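Local coordinates for EAL domain protein (Vibrio cholerae serotype O1, PDB 6IJ2) that degrades the cyclic dinucleotides c-di-GMP and cGAMP as a standalone EAL-domain phosphodiesterase, here with 5'-pGpG and calcium ions bound, at residues Met126-Glu131 / Gln154-Asp159; Asn176-Asp181 / Leu208-Leu213. The protein carries 1 engineered substitution. All coordinates share one frame; numbering follows the deposited sequence.

Interaction 1. Residues Met126-Glu131 / Gln154-Asp159. With CA (calcium ion), chain I; CA (calcium ion), chain L; CA (calcium ion), chain J; CA (calcium ion), chain K.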
ATOM      1  N   MET A 126       6.961  -5.948 -21.674  1.00 28.31           N
ATOM      2  CA  MET A 126       6.145  -5.536 -20.529  1.00 27.47           C
ATOM      3  C   MET A 126       7.021  -4.749 -19.575  1.00 34.14           C
ATOM      4  O   MET A 126       8.142  -5.167 -19.282  1.00 35.52           O
ATOM      5  CB  MET A 126       5.529  -6.721 -19.799  1.00 25.98           C
ATOM      6  CG  MET A 126       4.680  -6.306 -18.589  1.00 30.46           C
ATOM      7  SD  MET A 126       3.542  -7.557 -17.974  1.00 32.88           S
ATOM      8  CE  MET A 126       4.641  -8.720 -17.173  1.00 30.94           C
ATOM      9  N   PHE A 127       6.523  -3.609 -19.105  1.00 29.42           N
ATOM     10  CA  PHE A 127       7.248  -2.805 -18.131  1.00 29.43           C
ATOM     11  C   PHE A 127       6.590  -2.954 -16.772  1.00 30.51           C
ATOM     12  O   PHE A 127       5.373  -2.796 -16.648  1.00 29.10           O
ATOM     13  CB  PHE A 127       7.302  -1.337 -18.555  1.00 34.64           C
ATOM     14  CG  PHE A 127       8.364  -1.059 -19.583  1.00 34.20           C
ATOM     15  CD1 PHE A 127       9.691  -0.952 -19.197  1.00 36.56           C
ATOM     16  CD2 PHE A 127       8.051  -0.946 -20.931  1.00 33.62           C
ATOM     17  CE1 PHE A 127      10.678  -0.727 -20.134  1.00 38.80           C
ATOM     18  CE2 PHE A 127       9.037  -0.706 -21.870  1.00 36.55           C
ATOM     19  CZ  PHE A 127      10.344  -0.607 -21.479  1.00 35.14           C
ATOM     20  N   GLU A 128       7.396  -3.267 -15.761  1.00 27.61           N
ATOM     21  CA  GLU A 128       6.916  -3.415 -14.389  1.00 26.78           C
ATOM     22  C   GLU A 128       7.189  -2.138 -13.614  1.00 28.56           C
ATOM     23  O   GLU A 128       8.327  -1.654 -13.582  1.00 35.52           O
ATOM     24  CB  GLU A 128       7.585  -4.606 -13.701  1.00 30.98           C
ATOM     25  CG  GLU A 128       7.485  -5.874 -14.524  1.00 28.75           C
ATOM     26  CD  GLU A 128       8.008  -7.090 -13.801  1.00 30.07           C
ATOM     27  OE1 GLU A 128       7.919  -8.190 -14.378  1.00 29.38           O
ATOM     28  OE2 GLU A 128       8.501  -6.950 -12.657  1.00 29.68           O
ATOM     29  N   PHE A 129       6.150  -1.609 -12.975  1.00 30.37           N
ATOM     30  CA  PHE A 129       6.186  -0.278 -12.385  1.00 32.95           C
ATOM     31  C   PHE A 129       6.247  -0.392 -10.866  1.00 34.97           C
ATOM     32  O   PHE A 129       5.390  -1.037 -10.251  1.00 34.59           O
ATOM     33  CB  PHE A 129       4.969   0.540 -12.823  1.00 29.39           C
ATOM     34  CG  PHE A 129       5.068   1.059 -14.235  1.00 34.74           C
ATOM     35  CD1 PHE A 129       4.692   0.261 -15.302  1.00 35.00           C
ATOM     36  CD2 PHE A 129       5.522   2.342 -14.489  1.00 40.77           C
ATOM     37  CE1 PHE A 129       4.777   0.722 -16.607  1.00 36.55           C
ATOM     38  CE2 PHE A 129       5.615   2.815 -15.793  1.00 45.40           C
ATOM     39  CZ  PHE A 129       5.242   2.002 -16.855  1.00 41.60           C
ATOM     40  N   THR A 130       7.277   0.216 -10.284  1.00 35.97           N
ATOM     41  CA  THR A 130       7.433   0.384  -8.848  1.00 37.57           C
ATOM     42  C   THR A 130       7.508   1.874  -8.548  1.00 43.91           C
ATOM     43  O   THR A 130       8.188   2.624  -9.257  1.00 43.10           O
ATOM     44  CB  THR A 130       8.707  -0.301  -8.321  1.00 46.11           C
ATOM     45  OG1 THR A 130       8.684  -1.700  -8.631  1.00 39.26           O
ATOM     46  CG2 THR A 130       8.813  -0.131  -6.808  1.00 46.37           C
ATOM     47  N   GLU A 131       6.809   2.295  -7.502  1.00 45.88           N
ATOM     48  CA  GLU A 131       6.812   3.694  -7.101  1.00 42.67           C
ATOM     49  C   GLU A 131       8.138   4.070  -6.446  1.00 41.45           C
ATOM     50  O   GLU A 131       8.774   3.258  -5.771  1.00 43.98           O
ATOM     51  CB  GLU A 131       5.658   3.961  -6.138  1.00 46.22           C
ATOM     52  CG  GLU A 131       4.317   3.395  -6.592  1.00 43.85           C
ATOM     53  CD  GLU A 131       4.044   1.989  -6.054  1.00 51.29           C
ATOM     54  OE1 GLU A 131       4.931   1.117  -6.173  1.00 45.75           O
ATOM     55  OE2 GLU A 131       2.939   1.759  -5.504  1.00 46.49           O
ATOM     56  N   GLN A 154       3.039  -3.757 -22.955  1.00 32.11           N
ATOM     57  CA  GLN A 154       2.313  -4.298 -21.818  1.00 33.12           C
ATOM     58  C   GLN A 154       2.831  -3.635 -20.542  1.00 31.15           C
ATOM     59  O   GLN A 154       3.973  -3.172 -20.488  1.00 30.87           O
ATOM     60  CB  GLN A 154       2.480  -5.819 -21.747  1.00 33.51           C
ATOM     61  CG  GLN A 154       1.785  -6.571 -22.886  1.00 37.43           C
ATOM     62  CD  GLN A 154       0.271  -6.541 -22.749  1.00 40.47           C
ATOM     63  OE1 GLN A 154      -0.282  -7.007 -21.754  1.00 49.97           O
ATOM     64  NE2 GLN A 154      -0.400  -5.976 -23.741  1.00 49.58           N
ATOM     65  N   THR A 155       1.965  -3.538 -19.535  1.00 28.54           N
ATOM     66  CA  THR A 155       2.306  -2.889 -18.270  1.00 27.17           C
ATOM     67  C   THR A 155       1.877  -3.745 -17.094  1.00 26.97           C
ATOM     68  O   THR A 155       0.880  -4.475 -17.162  1.00 28.07           O
ATOM     69  CB  THR A 155       1.649  -1.508 -18.133  1.00 28.42           C
ATOM     70  OG1 THR A 155       0.225  -1.666 -18.077  1.00 28.39           O
ATOM     71  CG2 THR A 155       2.024  -0.628 -19.337  1.00 32.41           C
ATOM     72  N   ALA A 156       2.610  -3.595 -15.983  1.00 27.93           N
ATOM     73  CA  ALA A 156       2.321  -4.314 -14.749  1.00 29.91           C
ATOM     74  C   ALA A 156       2.625  -3.448 -13.541  1.00 26.46           C
ATOM     75  O   ALA A 156       3.608  -2.696 -13.542  1.00 25.71           O
ATOM     76  CB  ALA A 156       3.140  -5.608 -14.631  1.00 31.39           C
ATOM     77  N   ILE A 157       1.799  -3.581 -12.505  1.00 24.96           N
ATOM     78  CA  ILE A 157       2.166  -3.113 -11.168  1.00 26.42           C
ATOM     79  C   ILE A 157       3.030  -4.192 -10.524  1.00 23.71           C
ATOM     80  O   ILE A 157       2.616  -5.345 -10.410  1.00 25.87           O
ATOM     81  CB  ILE A 157       0.919  -2.807 -10.323  1.00 28.49           C
ATOM     82  CG1 ILE A 157       0.169  -1.623 -10.939  1.00 31.47           C
ATOM     83  CG2 ILE A 157       1.302  -2.512  -8.878  1.00 25.83           C
ATOM     84  CD1 ILE A 157      -1.092  -1.279 -10.232  1.00 45.60           C
ATOM     85  N   ASP A 158       4.251  -3.828 -10.142  1.00 25.86           N
ATOM     86  CA  ASP A 158       5.242  -4.816  -9.714  1.00 27.06           C
ATOM     87  C   ASP A 158       5.003  -5.301  -8.283  1.00 28.98           C
ATOM     88  O   ASP A 158       5.134  -6.496  -7.984  1.00 33.60           O
ATOM     89  CB  ASP A 158       6.632  -4.187  -9.855  1.00 31.21           C
ATOM     90  CG  ASP A 158       7.772  -5.200  -9.824  1.00 30.76           C
ATOM     91  OD1 ASP A 158       7.554  -6.399  -9.567  1.00 28.38           O
ATOM     92  OD2 ASP A 158       8.906  -4.773 -10.099  1.00 33.08           O
ATOM     93  N   ASP A 159       4.653  -4.412  -7.376  1.00 26.83           N
ATOM     94  CA  ASP A 159       4.815  -4.780  -5.983  1.00 25.31           C
ATOM     95  C   ASP A 159       3.506  -4.628  -5.249  1.00 27.83           C
ATOM     96  O   ASP A 159       3.438  -3.960  -4.224  1.00 29.08           O
ATOM     97  CB  ASP A 159       5.906  -3.933  -5.319  1.00 30.13           C
ATOM     98  CG  ASP A 159       7.267  -4.039  -6.027  1.00 42.33           C
ATOM     99  OD1 ASP A 159       7.486  -4.979  -6.823  1.00 40.30           O
ATOM    100  OD2 ASP A 159       8.133  -3.172  -5.764  1.00 47.50           O
TER
HETATM  101 CA    CA I 601       7.297  -7.347  -7.446  1.00 29.69          CA
HETATM  102 CA    CA L 604       9.971  -3.775  -7.300  1.00 84.33          CA
HETATM  103 CA    CA J 602       9.889  -6.859 -10.858  1.00 26.47          CA
HETATM  104 CA    CA K 603       3.199  -1.683  -3.409  1.00 57.13          CA
HETATM  105  O   HOH W   1       9.826  -2.311 -10.929  1.00 36.80           O
HETATM  106  O   HOH W   2       4.366  -1.326  -7.605  1.00 33.50           O
HETATM  107  O   HOH W   3       5.315  -0.447  -3.960  1.00 33.93           O
HETATM  108  O   HOH W   4       2.308  -0.976  -5.502  1.00 34.49           O
HETATM  109  O   HOH W   5       7.244  -7.027  -5.135  1.00 27.81           O
HETATM  110  O   HOH W   6       9.305  -8.992 -10.162  1.00 27.32           O
HETATM  111  O   HOH W   7      12.089  -2.721  -7.640  1.00 69.41           O

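Interaction 2. Residues Asn176-Asp181 / Leu208-Leu213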
ATOM      1  N   ASN A 176      -2.091  -4.003 -17.386  1.00 26.07           N
ATOM      2  CA  ASN A 176      -2.460  -5.319 -17.902  1.00 27.33           C
ATOM      3  C   ASN A 176      -2.369  -6.384 -16.821  1.00 28.81           C
ATOM      4  O   ASN A 176      -3.243  -7.255 -16.713  1.00 30.61           O
ATOM      5  CB  ASN A 176      -1.543  -5.696 -19.061  1.00 32.45           C
ATOM      6  CG  ASN A 176      -1.623  -4.711 -20.187  1.00 36.56           C
ATOM      7  OD1 ASN A 176      -0.705  -3.920 -20.410  1.00 36.43           O
ATOM      8  ND2 ASN A 176      -2.748  -4.721 -20.883  1.00 38.19           N
ATOM      9  N   ILE A 177      -1.295  -6.349 -16.047  1.00 24.13           N
ATOM     10  CA  ILE A 177      -0.981  -7.354 -15.044  1.00 25.67           C
ATOM     11  C   ILE A 177      -0.729  -6.661 -13.708  1.00 24.24           C
ATOM     12  O   ILE A 177      -0.233  -5.531 -13.654  1.00 28.67           O
ATOM     13  CB  ILE A 177       0.236  -8.195 -15.504  1.00 25.60           C
ATOM     14  CG1 ILE A 177      -0.232  -9.213 -16.562  1.00 26.74           C
ATOM     15  CG2 ILE A 177       0.918  -8.891 -14.344  1.00 22.92           C
ATOM     16  CD1 ILE A 177       0.873  -9.972 -17.253  1.00 33.70           C
ATOM     17  N   VAL A 178      -1.113  -7.322 -12.620  1.00 22.37           N
ATOM     18  CA  VAL A 178      -0.697  -6.916 -11.276  1.00 24.27           C
ATOM     19  C   VAL A 178       0.091  -8.076 -10.691  1.00 25.07           C
ATOM     20  O   VAL A 178      -0.421  -9.201 -10.617  1.00 26.27           O
ATOM     21  CB  VAL A 178      -1.883  -6.521 -10.382  1.00 25.68           C
ATOM     22  CG1 VAL A 178      -1.432  -6.390  -8.925  1.00 22.87           C
ATOM     23  CG2 VAL A 178      -2.402  -5.172 -10.793  1.00 33.56           C
ATOM     24  N   LYS A 179       1.357  -7.821 -10.345  1.00 23.22           N
ATOM     25  CA  LYS A 179       2.209  -8.828  -9.719  1.00 22.52           C
ATOM     26  C   LYS A 179       2.024  -8.757  -8.214  1.00 24.57           C
ATOM     27  O   LYS A 179       2.134  -7.680  -7.628  1.00 24.73           O
ATOM     28  CB  LYS A 179       3.681  -8.610 -10.084  1.00 23.99           C
ATOM     29  CG  LYS A 179       3.889  -8.729 -11.584  1.00 26.57           C
ATOM     30  CD  LYS A 179       5.012  -9.710 -11.953  1.00 37.60           C
ATOM     31  CE  LYS A 179       6.331  -9.110 -11.822  1.00 34.75           C
ATOM     32  NZ  LYS A 179       7.461 -10.010 -12.269  1.00 26.85           N
ATOM     33  N   VAL A 180       1.735  -9.897  -7.591  1.00 22.16           N
ATOM     34  CA  VAL A 180       1.440  -9.931  -6.156  1.00 23.14           C
ATOM     35  C   VAL A 180       2.708 -10.306  -5.414  1.00 23.32           C
ATOM     36  O   VAL A 180       3.290 -11.373  -5.657  1.00 24.60           O
ATOM     37  CB  VAL A 180       0.297 -10.904  -5.835  1.00 23.02           C
ATOM     38  CG1 VAL A 180       0.051 -10.925  -4.312  1.00 25.95           C
ATOM     39  CG2 VAL A 180      -0.961 -10.476  -6.562  1.00 28.74           C
ATOM     40  N   ASP A 181       3.099  -9.444  -4.469  1.00 25.43           N
ATOM     41  CA  ASP A 181       4.349  -9.606  -3.744  1.00 25.42           C
ATOM     42  C   ASP A 181       4.388 -10.953  -3.034  1.00 27.64           C
ATOM     43  O   ASP A 181       3.374 -11.442  -2.530  1.00 30.55           O
ATOM     44  CB  ASP A 181       4.500  -8.480  -2.719  1.00 33.39           C
ATOM     45  CG  ASP A 181       5.795  -8.565  -1.954  1.00 35.18           C
ATOM     46  OD1 ASP A 181       6.841  -8.217  -2.522  1.00 33.80           O
ATOM     47  OD2 ASP A 181       5.776  -8.990  -0.787  1.00 33.78           O
ATOM     48  N   LEU A 208     -11.604  -5.374 -12.369  1.00 29.79           N
ATOM     49  CA  LEU A 208     -10.843  -4.333 -13.043  1.00 31.31           C
ATOM     50  C   LEU A 208     -10.252  -4.791 -14.375  1.00 30.59           C
ATOM     51  O   LEU A 208      -9.510  -4.025 -14.997  1.00 36.40           O
ATOM     52  CB  LEU A 208      -9.712  -3.838 -12.134  1.00 33.78           C
ATOM     53  CG  LEU A 208     -10.066  -3.265 -10.765  1.00 36.71           C
ATOM     54  CD1 LEU A 208      -8.927  -2.390 -10.249  1.00 34.53           C
ATOM     55  CD2 LEU A 208     -11.361  -2.492 -10.818  1.00 34.90           C
ATOM     56  N   ASN A 209     -10.573  -6.014 -14.805  1.00 30.25           N
ATOM     57  CA  ASN A 209      -9.990  -6.691 -15.976  1.00 30.70           C
ATOM     58  C   ASN A 209      -8.459  -6.671 -15.942  1.00 37.89           C
ATOM     59  O   ASN A 209      -7.794  -6.360 -16.937  1.00 36.76           O
ATOM     60  CB  ASN A 209     -10.523  -6.110 -17.285  1.00 45.43           C
ATOM     61  CG  ASN A 209     -10.346  -7.074 -18.469  1.00 58.97           C
ATOM     62  OD1 ASN A 209     -10.124  -8.277 -18.285  1.00 51.59           O
ATOM     63  ND2 ASN A 209     -10.448  -6.544 -19.685  1.00 66.64           N
ATOM     64  N   ILE A 210      -7.896  -7.045 -14.786  1.00 31.37           N
ATOM     65  CA  ILE A 210      -6.449  -7.133 -14.585  1.00 23.81           C
ATOM     66  C   ILE A 210      -6.053  -8.588 -14.374  1.00 31.84           C
ATOM     67  O   ILE A 210      -6.710  -9.319 -13.627  1.00 30.08           O
ATOM     68  CB  ILE A 210      -5.979  -6.293 -13.381  1.00 31.06           C
ATOM     69  CG1 ILE A 210      -6.182  -4.806 -13.637  1.00 34.57           C
ATOM     70  CG2 ILE A 210      -4.516  -6.572 -13.100  1.00 34.94           C
ATOM     71  CD1 ILE A 210      -5.935  -3.969 -12.395  1.00 30.85           C
ATOM     72  N   GLN A 211      -4.964  -9.008 -15.023  1.00 26.39           N
ATOM     73  CA  GLN A 211      -4.491 -10.376 -14.882  1.00 27.19           C
ATOM     74  C   GLN A 211      -3.525 -10.493 -13.710  1.00 26.15           C
ATOM     75  O   GLN A 211      -2.512  -9.768 -13.674  1.00 24.32           O
ATOM     76  CB  GLN A 211      -3.820 -10.833 -16.173  1.00 26.06           C
ATOM     77  CG  GLN A 211      -3.353 -12.259 -16.159  1.00 35.49           C
ATOM     78  CD  GLN A 211      -3.061 -12.769 -17.572  1.00 42.97           C
ATOM     79  OE1 GLN A 211      -2.681 -11.999 -18.456  1.00 41.59           O
ATOM     80  NE2 GLN A 211      -3.250 -14.062 -17.783  1.00 42.52           N
ATOM     81  N   PRO A 212      -3.776 -11.383 -12.749  1.00 28.13           N
ATOM     82  CA  PRO A 212      -2.871 -11.519 -11.614  1.00 26.86           C
ATOM     83  C   PRO A 212      -1.688 -12.401 -11.940  1.00 24.44           C
ATOM     84  O   PRO A 212      -1.746 -13.272 -12.812  1.00 27.19           O
ATOM     85  CB  PRO A 212      -3.750 -12.172 -10.539  1.00 28.55           C
ATOM     86  CG  PRO A 212      -4.674 -13.028 -11.341  1.00 26.94           C
ATOM     87  CD  PRO A 212      -4.956 -12.258 -12.612  1.00 28.68           C
ATOM     88  N   LEU A 213      -0.601 -12.153 -11.212  1.00 21.80           N
ATOM     89  CA  LEU A 213       0.626 -12.928 -11.321  1.00 26.41           C
ATOM     90  C   LEU A 213       1.210 -13.065  -9.925  1.00 25.62           C
ATOM     91  O   LEU A 213       1.547 -12.057  -9.300  1.00 27.29           O
ATOM     92  CB  LEU A 213       1.622 -12.232 -12.252  1.00 26.27           C
ATOM     93  CG  LEU A 213       2.878 -12.954 -12.746  1.00 26.62           C
ATOM     94  CD1 LEU A 213       3.457 -12.189 -13.928  1.00 27.23           C
ATOM     95  CD2 LEU A 213       3.910 -13.041 -11.623  1.00 24.01           C
TER
HETATM   96  O   HOH W   8      -5.286  -7.907 -18.626  1.00 44.87           O
HETATM   97  O   HOH W   9      -2.620  -9.287 -19.482  1.00 55.59           O

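Interaction 1. Residues Met126-Glu131 / Gln154-Asp159
Asp158 OD1 bridges two calcium ions, at 2.3 Å from that of chain I and 2.7 Å from that of chain J, and Glu128 OE2 joins it on the latter at 2.3 Å. The two residues stand at the C-terminal ends of neighbouring parallel strands in the TIM-type barrel of the EAL domain, the end where such folds place their active sites. Asp158 grips the chain J ion with both oxygens; Glu128 reaches it through a chain extended beyond CG, with one oxygen, and the carboxylate planes stand 77° apart. Glu45, Asn95, a water and a phosphate of the bound RNA complete this site, while Ser93 and Lys179 hold the other oxygen of Glu128. A third ion, of chain L, is bound by Thr130 OG1 and by both oxygens of Asp159, whose OD1 also binds the chain I ion.

Strand pairing carries these ligands to the same end of the barrel. Phe127 N and Phe129 N donate to Gln154 O and Ala156 O, Ala156 N returns a bond to Phe127 O, and Asp158 N meets Phe129 O at 3.0 Å. On the sheet face shared with Glu128, Met126 SD rests 3.9 Å from Ala156 CB.

Interaction 2. Residues Asn176-Asp181 / Leu208-Leu213
Ile177, Val178 and Lys179 pair in parallel register with Gln211, Pro212 and Leu213, the strand axes 4.7 Å apart and inclined by 26°. Four backbone bonds form the ladder, from Gln211 N to Asn176 O, Val178 N to Gln211 O, Leu213 N to Val178 O and Val180 N to Leu213 O, the last being the shortest at 2.8 Å. Pro212 falls where its nitrogen takes no part in this ladder, so the proline is accommodated without loss of a bond between the two strands of this TIM-type barrel.

Side chains pack on both faces. Val178 CG2 presses on Ile210 CG2 at 3.4 Å, tighter than usual for two methyl groups, beside helix 192-207, whose Phe205 also touches Val178. On the other face Ile177 CG2 lies 4.0 Å from Leu213 CB. Lys179 runs alongside Leu213, and bends at chi2 (-128°) and chi3 (-80°) bring its CD against the leucine fork, 3.5 Å from both CD1 and CD2. NZ continues to a salt bridge with Glu128 and a hydrogen bond with Gln235. The contact thus combines an apolar seat for the lysine stem with polar partners for its ammonium, which probably confine the charge beside the metal-binding carboxylates.

In the fold
Interaction 1 closes before interaction 2 opens along the chain, and their centres lie 10 Å apart in one sheet. Strands 154-160 and 177-180 are neighbours, so the four strands 125-129, 154-160, 177-180 and 211-214 form a continuous parallel arc of the barrel. Helix 139-151 makes the crossover within interaction 1; the longer connection within interaction 2 includes helices 182-185 and 192-207. The two contacts are joined directly where Lys179 N lies 2.8 Å from Ile157 O, a probable hydrogen bond. Interaction 1 supplies calcium ligands, whereas interaction 2 contributes Lys179, which pairs with the ligand Glu128, consistent with a second-shell role.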